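Local coordinates for protein NUDIX hydrolase (Alicyclobacillus acidocaldarius subsp. acidocaldarius, PDB 3QSJ) that probably hydrolyses phosphorus-containing acid anhydrides, as a metal-dependent Nudix enzyme that binds calcium in the crystal, at residues A[89-101]-A[123-136]. Residues are numbered along the deposited sequence; the frame is centred on the assembly and turned at random.
Sequences WLLAVRDGEGTKM and WLSARGLAFDLGLL
The Trp123 ring meets the methyl of selenomethionine Met101 at its edge, CE lying 3.2 Å from CH2, while Arg127 NE sits 3.4 Å above one face, toward the rim; Leu90 CD1 approaches CZ3 obliquely. The Phe131 ring has Leu91 O in its plane at the edge, with Leu90 CD2 near CZ and Val93 CG2 slanting in 3.5 Å from CE1. These side chains gather on the Val93 and Phe131 face of a two-stranded antiparallel ribbon, 93-94 against 130-131, that stands apart from the main sheet of the Nudix fold and joins the chain leaving helix 72-87 to the chain leaving helix 119-125. Val93 and Phe131 form the non-hydrogen-bonded pair, and Leu80 of helix 72-87 also touches Phe131. In the hydrogen-bonded pair, Arg94 N gives to Ala130 O (3.0 Å) and Ala130 N to Arg94 O (3.1 Å). With CG between its backbone N and carbonyl carbon (chi1 52°), Arg94 lays CD against Asp132 CB and bends back, NE and NH2 both gripping Asp95 O; Phe61 adds a cation-pi contact. Cut back to an alanine, Arg94 would probably leave Asp95 O with just the Gly98 N bond of these three, and Phe61 without this cationic partner. Beyond the pair, Asp132 N donates to Ala92 O, a short 2.6 Å hydrogen bond with an N-H...O angle of 166°.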
loop_
_atom_site.group_PDB
_atom_site.type_symbol
_atom_site.label_atom_id
_atom_site.label_comp_id
_atom_site.label_asym_id
_atom_site.label_seq_id
_atom_site.Cartn_x
_atom_site.Cartn_y
_atom_site.Cartn_z
ATOM N N TRP A 89 4.157 3.711 -9.373
ATOM C CA TRP A 89 4.719 4.906 -8.715
ATOM C C TRP A 89 5.541 4.423 -7.507
ATOM O O TRP A 89 5.044 3.605 -6.700
ATOM C CB TRP A 89 3.622 5.877 -8.217
ATOM C CG TRP A 89 2.882 6.566 -9.350
ATOM C CD1 TRP A 89 1.819 6.075 -10.047
ATOM C CD2 TRP A 89 3.125 7.882 -9.872
ATOM N NE1 TRP A 89 1.457 6.949 -11.049
ATOM C CE2 TRP A 89 2.245 8.065 -10.969
ATOM C CE3 TRP A 89 4.080 8.876 -9.601
ATOM C CZ2 TRP A 89 2.226 9.247 -11.729
ATOM C CZ3 TRP A 89 4.022 10.060 -10.309
ATOM C CH2 TRP A 89 3.082 10.251 -11.336
ATOM N N LEU A 90 6.734 5.006 -7.336
ATOM C CA LEU A 90 7.550 4.768 -6.141
ATOM C C LEU A 90 7.325 5.921 -5.276
ATOM O O LEU A 90 7.701 7.060 -5.635
ATOM C CB LEU A 90 9.063 4.697 -6.424
ATOM C CG LEU A 90 9.639 3.349 -6.715
ATOM C CD1 LEU A 90 11.059 3.465 -7.289
ATOM C CD2 LEU A 90 9.607 2.443 -5.488
ATOM N N LEU A 91 6.703 5.673 -4.132
ATOM C CA LEU A 91 6.399 6.700 -3.149
ATOM C C LEU A 91 7.511 6.838 -2.151
ATOM O O LEU A 91 8.230 5.866 -1.866
ATOM C CB LEU A 91 5.123 6.346 -2.372
ATOM C CG LEU A 91 3.805 6.679 -3.085
ATOM C CD1 LEU A 91 3.683 5.951 -4.338
ATOM C CD2 LEU A 91 2.692 6.311 -2.268
ATOM N N ALA A 92 7.612 8.058 -1.573
ATOM C CA ALA A 92 8.550 8.329 -0.447
ATOM C C ALA A 92 10.003 7.968 -0.744
ATOM O O ALA A 92 10.731 7.586 0.156
ATOM C CB ALA A 92 8.079 7.571 0.817
ATOM N N VAL A 93 10.445 8.221 -1.948
ATOM C CA VAL A 93 11.864 7.985 -2.305
ATOM C C VAL A 93 12.613 9.323 -2.245
ATOM O O VAL A 93 12.068 10.379 -2.675
ATOM C CB VAL A 93 11.976 7.283 -3.682
ATOM C CG1 VAL A 93 13.428 7.246 -4.217
ATOM C CG2 VAL A 93 11.420 5.850 -3.589
ATOM N N ARG A 94 13.893 9.271 -1.779
ATOM C CA ARG A 94 14.731 10.478 -1.785
ATOM C C ARG A 94 16.201 10.078 -1.876
ATOM O O ARG A 94 16.541 8.910 -1.663
ATOM C CB ARG A 94 14.506 11.243 -0.458
ATOM C CG ARG A 94 14.669 10.365 0.776
ATOM C CD ARG A 94 14.835 11.241 2.010
ATOM N NE ARG A 94 16.231 11.642 2.108
ATOM C CZ ARG A 94 16.743 12.232 3.176
ATOM N NH1 ARG A 94 15.984 12.450 4.250
ATOM N NH2 ARG A 94 18.027 12.566 3.202
ATOM N N ASP A 95 17.088 11.061 -2.074
ATOM C CA ASP A 95 18.529 10.755 -2.046
ATOM C C ASP A 95 19.120 11.308 -0.725
ATOM O O ASP A 95 18.391 11.848 0.115
ATOM C CB ASP A 95 19.238 11.349 -3.262
ATOM C CG ASP A 95 19.164 12.850 -3.414
ATOM O OD1 ASP A 95 18.813 13.540 -2.420
ATOM O OD2 ASP A 95 19.519 13.345 -4.501
ATOM N N GLY A 96 20.446 11.220 -0.566
ATOM C CA GLY A 96 21.107 11.672 0.650
ATOM C C GLY A 96 20.974 13.151 0.914
ATOM O O GLY A 96 21.077 13.574 2.055
ATOM N N GLU A 97 20.781 13.951 -0.143
ATOM C CA GLU A 97 20.609 15.401 0.007
ATOM C C GLU A 97 19.136 15.769 0.293
ATOM O O GLU A 97 18.855 16.938 0.508
ATOM C CB GLU A 97 21.124 16.150 -1.239
ATOM C CG GLU A 97 22.627 16.038 -1.478
ATOM C CD GLU A 97 23.092 16.663 -2.779
ATOM O OE1 GLU A 97 22.254 16.878 -3.689
ATOM O OE2 GLU A 97 24.310 16.934 -2.888
ATOM N N GLY A 98 18.233 14.779 0.373
ATOM C CA GLY A 98 16.839 15.068 0.699
ATOM C C GLY A 98 15.955 15.401 -0.482
ATOM O O GLY A 98 14.762 15.711 -0.318
ATOM N N THR A 99 16.512 15.299 -1.690
ATOM C CA THR A 99 15.756 15.578 -2.906
ATOM C C THR A 99 14.778 14.436 -3.102
ATOM O O THR A 99 15.216 13.295 -3.185
ATOM C CB THR A 99 16.734 15.732 -4.092
ATOM O OG1 THR A 99 17.626 16.806 -3.788
ATOM C CG2 THR A 99 16.023 15.926 -5.444
ATOM N N LYS A 100 13.449 14.762 -3.228
ATOM C CA LYS A 100 12.370 13.756 -3.409
ATOM C C LYS A 100 12.186 13.349 -4.875
ATOM O O LYS A 100 12.311 14.180 -5.795
ATOM C CB LYS A 100 11.048 14.299 -2.860
ATOM C CG LYS A 100 11.122 14.717 -1.380
ATOM C CD LYS A 100 9.832 15.446 -0.948
ATOM C CE LYS A 100 9.547 15.304 0.544
ATOM N NZ LYS A 100 10.428 16.184 1.372
HETATM N N MSE A 101 11.971 12.068 -5.112
HETATM C CA MSE A 101 11.646 11.588 -6.440
HETATM C C MSE A 101 10.153 11.905 -6.610
HETATM O O MSE A 101 9.363 11.543 -5.737
HETATM C CB MSE A 101 11.870 10.061 -6.536
HETATM C CG MSE A 101 11.128 9.459 -7.719
HETATM SE SE MSE A 101 11.551 7.548 -7.883
HETATM C CE MSE A 101 13.221 7.899 -8.441
ATOM N N TRP A 123 17.495 -1.436 -8.338
ATOM C CA TRP A 123 17.210 -0.166 -9.018
ATOM C C TRP A 123 17.574 0.999 -8.075
ATOM O O TRP A 123 18.164 1.999 -8.521
ATOM C CB TRP A 123 15.712 -0.115 -9.428
ATOM C CG TRP A 123 15.353 1.076 -10.273
ATOM C CD1 TRP A 123 15.310 1.130 -11.642
ATOM C CD2 TRP A 123 14.941 2.358 -9.810
ATOM N NE1 TRP A 123 14.963 2.401 -12.052
ATOM C CE2 TRP A 123 14.689 3.159 -10.950
ATOM C CE3 TRP A 123 14.746 2.919 -8.538
ATOM C CZ2 TRP A 123 14.280 4.486 -10.847
ATOM C CZ3 TRP A 123 14.393 4.245 -8.445
ATOM C CH2 TRP A 123 14.140 5.007 -9.587
ATOM N N LEU A 124 17.206 0.876 -6.786
ATOM C CA LEU A 124 17.499 1.944 -5.826
ATOM C C LEU A 124 19.019 2.082 -5.573
ATOM O O LEU A 124 19.535 3.200 -5.499
ATOM C CB LEU A 124 16.775 1.705 -4.499
ATOM C CG LEU A 124 15.228 1.874 -4.614
ATOM C CD1 LEU A 124 14.543 1.391 -3.355
ATOM C CD2 LEU A 124 14.855 3.395 -4.818
ATOM N N SER A 125 19.717 0.929 -5.399
ATOM C CA SER A 125 21.143 0.898 -5.031
ATOM C C SER A 125 22.071 1.346 -6.157
ATOM O O SER A 125 23.160 1.862 -5.885
ATOM C CB SER A 125 21.530 -0.446 -4.421
ATOM O OG SER A 125 21.544 -1.488 -5.379
ATOM N N ALA A 126 21.610 1.261 -7.409
ATOM C CA ALA A 126 22.386 1.788 -8.550
ATOM C C ALA A 126 22.296 3.336 -8.557
ATOM O O ALA A 126 23.097 4.028 -9.218
ATOM C CB ALA A 126 21.827 1.219 -9.866
ATOM N N ARG A 127 21.322 3.881 -7.808
ATOM C CA ARG A 127 21.050 5.324 -7.795
ATOM C C ARG A 127 21.371 6.009 -6.452
ATOM O O ARG A 127 21.300 7.252 -6.351
ATOM C CB ARG A 127 19.570 5.574 -8.184
ATOM C CG ARG A 127 19.325 5.287 -9.673
ATOM C CD ARG A 127 17.845 5.085 -10.016
ATOM N NE ARG A 127 17.728 4.883 -11.459
ATOM C CZ ARG A 127 17.984 3.726 -12.064
ATOM N NH1 ARG A 127 18.345 2.667 -11.357
ATOM N NH2 ARG A 127 17.969 3.644 -13.395
ATOM N N GLY A 128 21.715 5.221 -5.434
ATOM C CA GLY A 128 21.974 5.791 -4.120
ATOM C C GLY A 128 20.723 6.315 -3.445
ATOM O O GLY A 128 20.801 7.205 -2.591
ATOM N N LEU A 129 19.549 5.786 -3.827
ATOM C CA LEU A 129 18.257 6.224 -3.280
ATOM C C LEU A 129 17.724 5.300 -2.183
ATOM O O LEU A 129 18.082 4.112 -2.145
ATOM C CB LEU A 129 17.233 6.269 -4.445
ATOM C CG LEU A 129 17.531 7.246 -5.578
ATOM C CD1 LEU A 129 16.471 7.146 -6.620
ATOM C CD2 LEU A 129 17.729 8.644 -5.064
ATOM N N ALA A 130 16.764 5.804 -1.362
ATOM C CA ALA A 130 16.123 4.919 -0.404
ATOM C C ALA A 130 14.831 5.540 -0.016
ATOM O O ALA A 130 14.567 6.717 -0.384
ATOM C CB ALA A 130 17.033 4.683 0.835
ATOM N N PHE A 131 14.027 4.771 0.730
ATOM C CA PHE A 131 12.709 5.274 1.151
ATOM C C PHE A 131 12.817 6.172 2.369
ATOM O O PHE A 131 13.607 5.883 3.279
ATOM C CB PHE A 131 11.815 4.113 1.514
ATOM C CG PHE A 131 11.414 3.322 0.285
ATOM C CD1 PHE A 131 10.603 3.898 -0.698
ATOM C CD2 PHE A 131 11.906 2.029 0.081
ATOM C CE1 PHE A 131 10.151 3.162 -1.790
ATOM C CE2 PHE A 131 11.492 1.284 -1.036
ATOM C CZ PHE A 131 10.608 1.848 -1.965
ATOM N N ASP A 132 11.963 7.203 2.420
ATOM C CA ASP A 132 11.877 8.045 3.629
ATOM C C ASP A 132 10.655 7.438 4.354
ATOM O O ASP A 132 9.480 7.768 4.051
ATOM C CB ASP A 132 11.622 9.524 3.232
ATOM C CG ASP A 132 11.417 10.392 4.481
ATOM O OD1 ASP A 132 11.476 9.830 5.623
ATOM O OD2 ASP A 132 11.203 11.637 4.319
ATOM N N LEU A 133 10.926 6.567 5.319
ATOM C CA LEU A 133 9.841 5.910 6.075
ATOM C C LEU A 133 9.045 6.875 6.988
ATOM O O LEU A 133 7.915 6.558 7.366
ATOM C CB LEU A 133 10.434 4.765 6.893
ATOM C CG LEU A 133 11.078 3.679 6.005
ATOM C CD1 LEU A 133 11.684 2.536 6.866
ATOM C CD2 LEU A 133 10.087 3.168 4.895
ATOM N N GLY A 134 9.596 8.059 7.219
ATOM C CA GLY A 134 8.952 9.103 7.996
ATOM C C GLY A 134 7.667 9.600 7.318
ATOM O O GLY A 134 6.830 10.267 7.949
ATOM N N LEU A 135 7.541 9.342 6.018
ATOM C CA LEU A 135 6.348 9.727 5.208
ATOM C C LEU A 135 5.215 8.689 5.348
ATOM O O LEU A 135 4.124 8.935 4.847
ATOM C CB LEU A 135 6.741 9.908 3.752
ATOM C CG LEU A 135 7.595 11.142 3.485
ATOM C CD1 LEU A 135 8.011 11.157 1.990
ATOM C CD2 LEU A 135 6.828 12.425 3.818
ATOM N N LEU A 136 5.445 7.593 6.066
ATOM C CA LEU A 136 4.360 6.593 6.292
ATOM C C LEU A 136 3.948 6.539 7.725
ATOM O O LEU A 136 4.812 6.729 8.605
ATOM C CB LEU A 136 4.820 5.161 5.905
ATOM C CG LEU A 136 4.568 4.803 4.419
ATOM C CD1 LEU A 136 5.376 5.758 3.436
ATOM C CD2 LEU A 136 5.123 3.397 4.193
#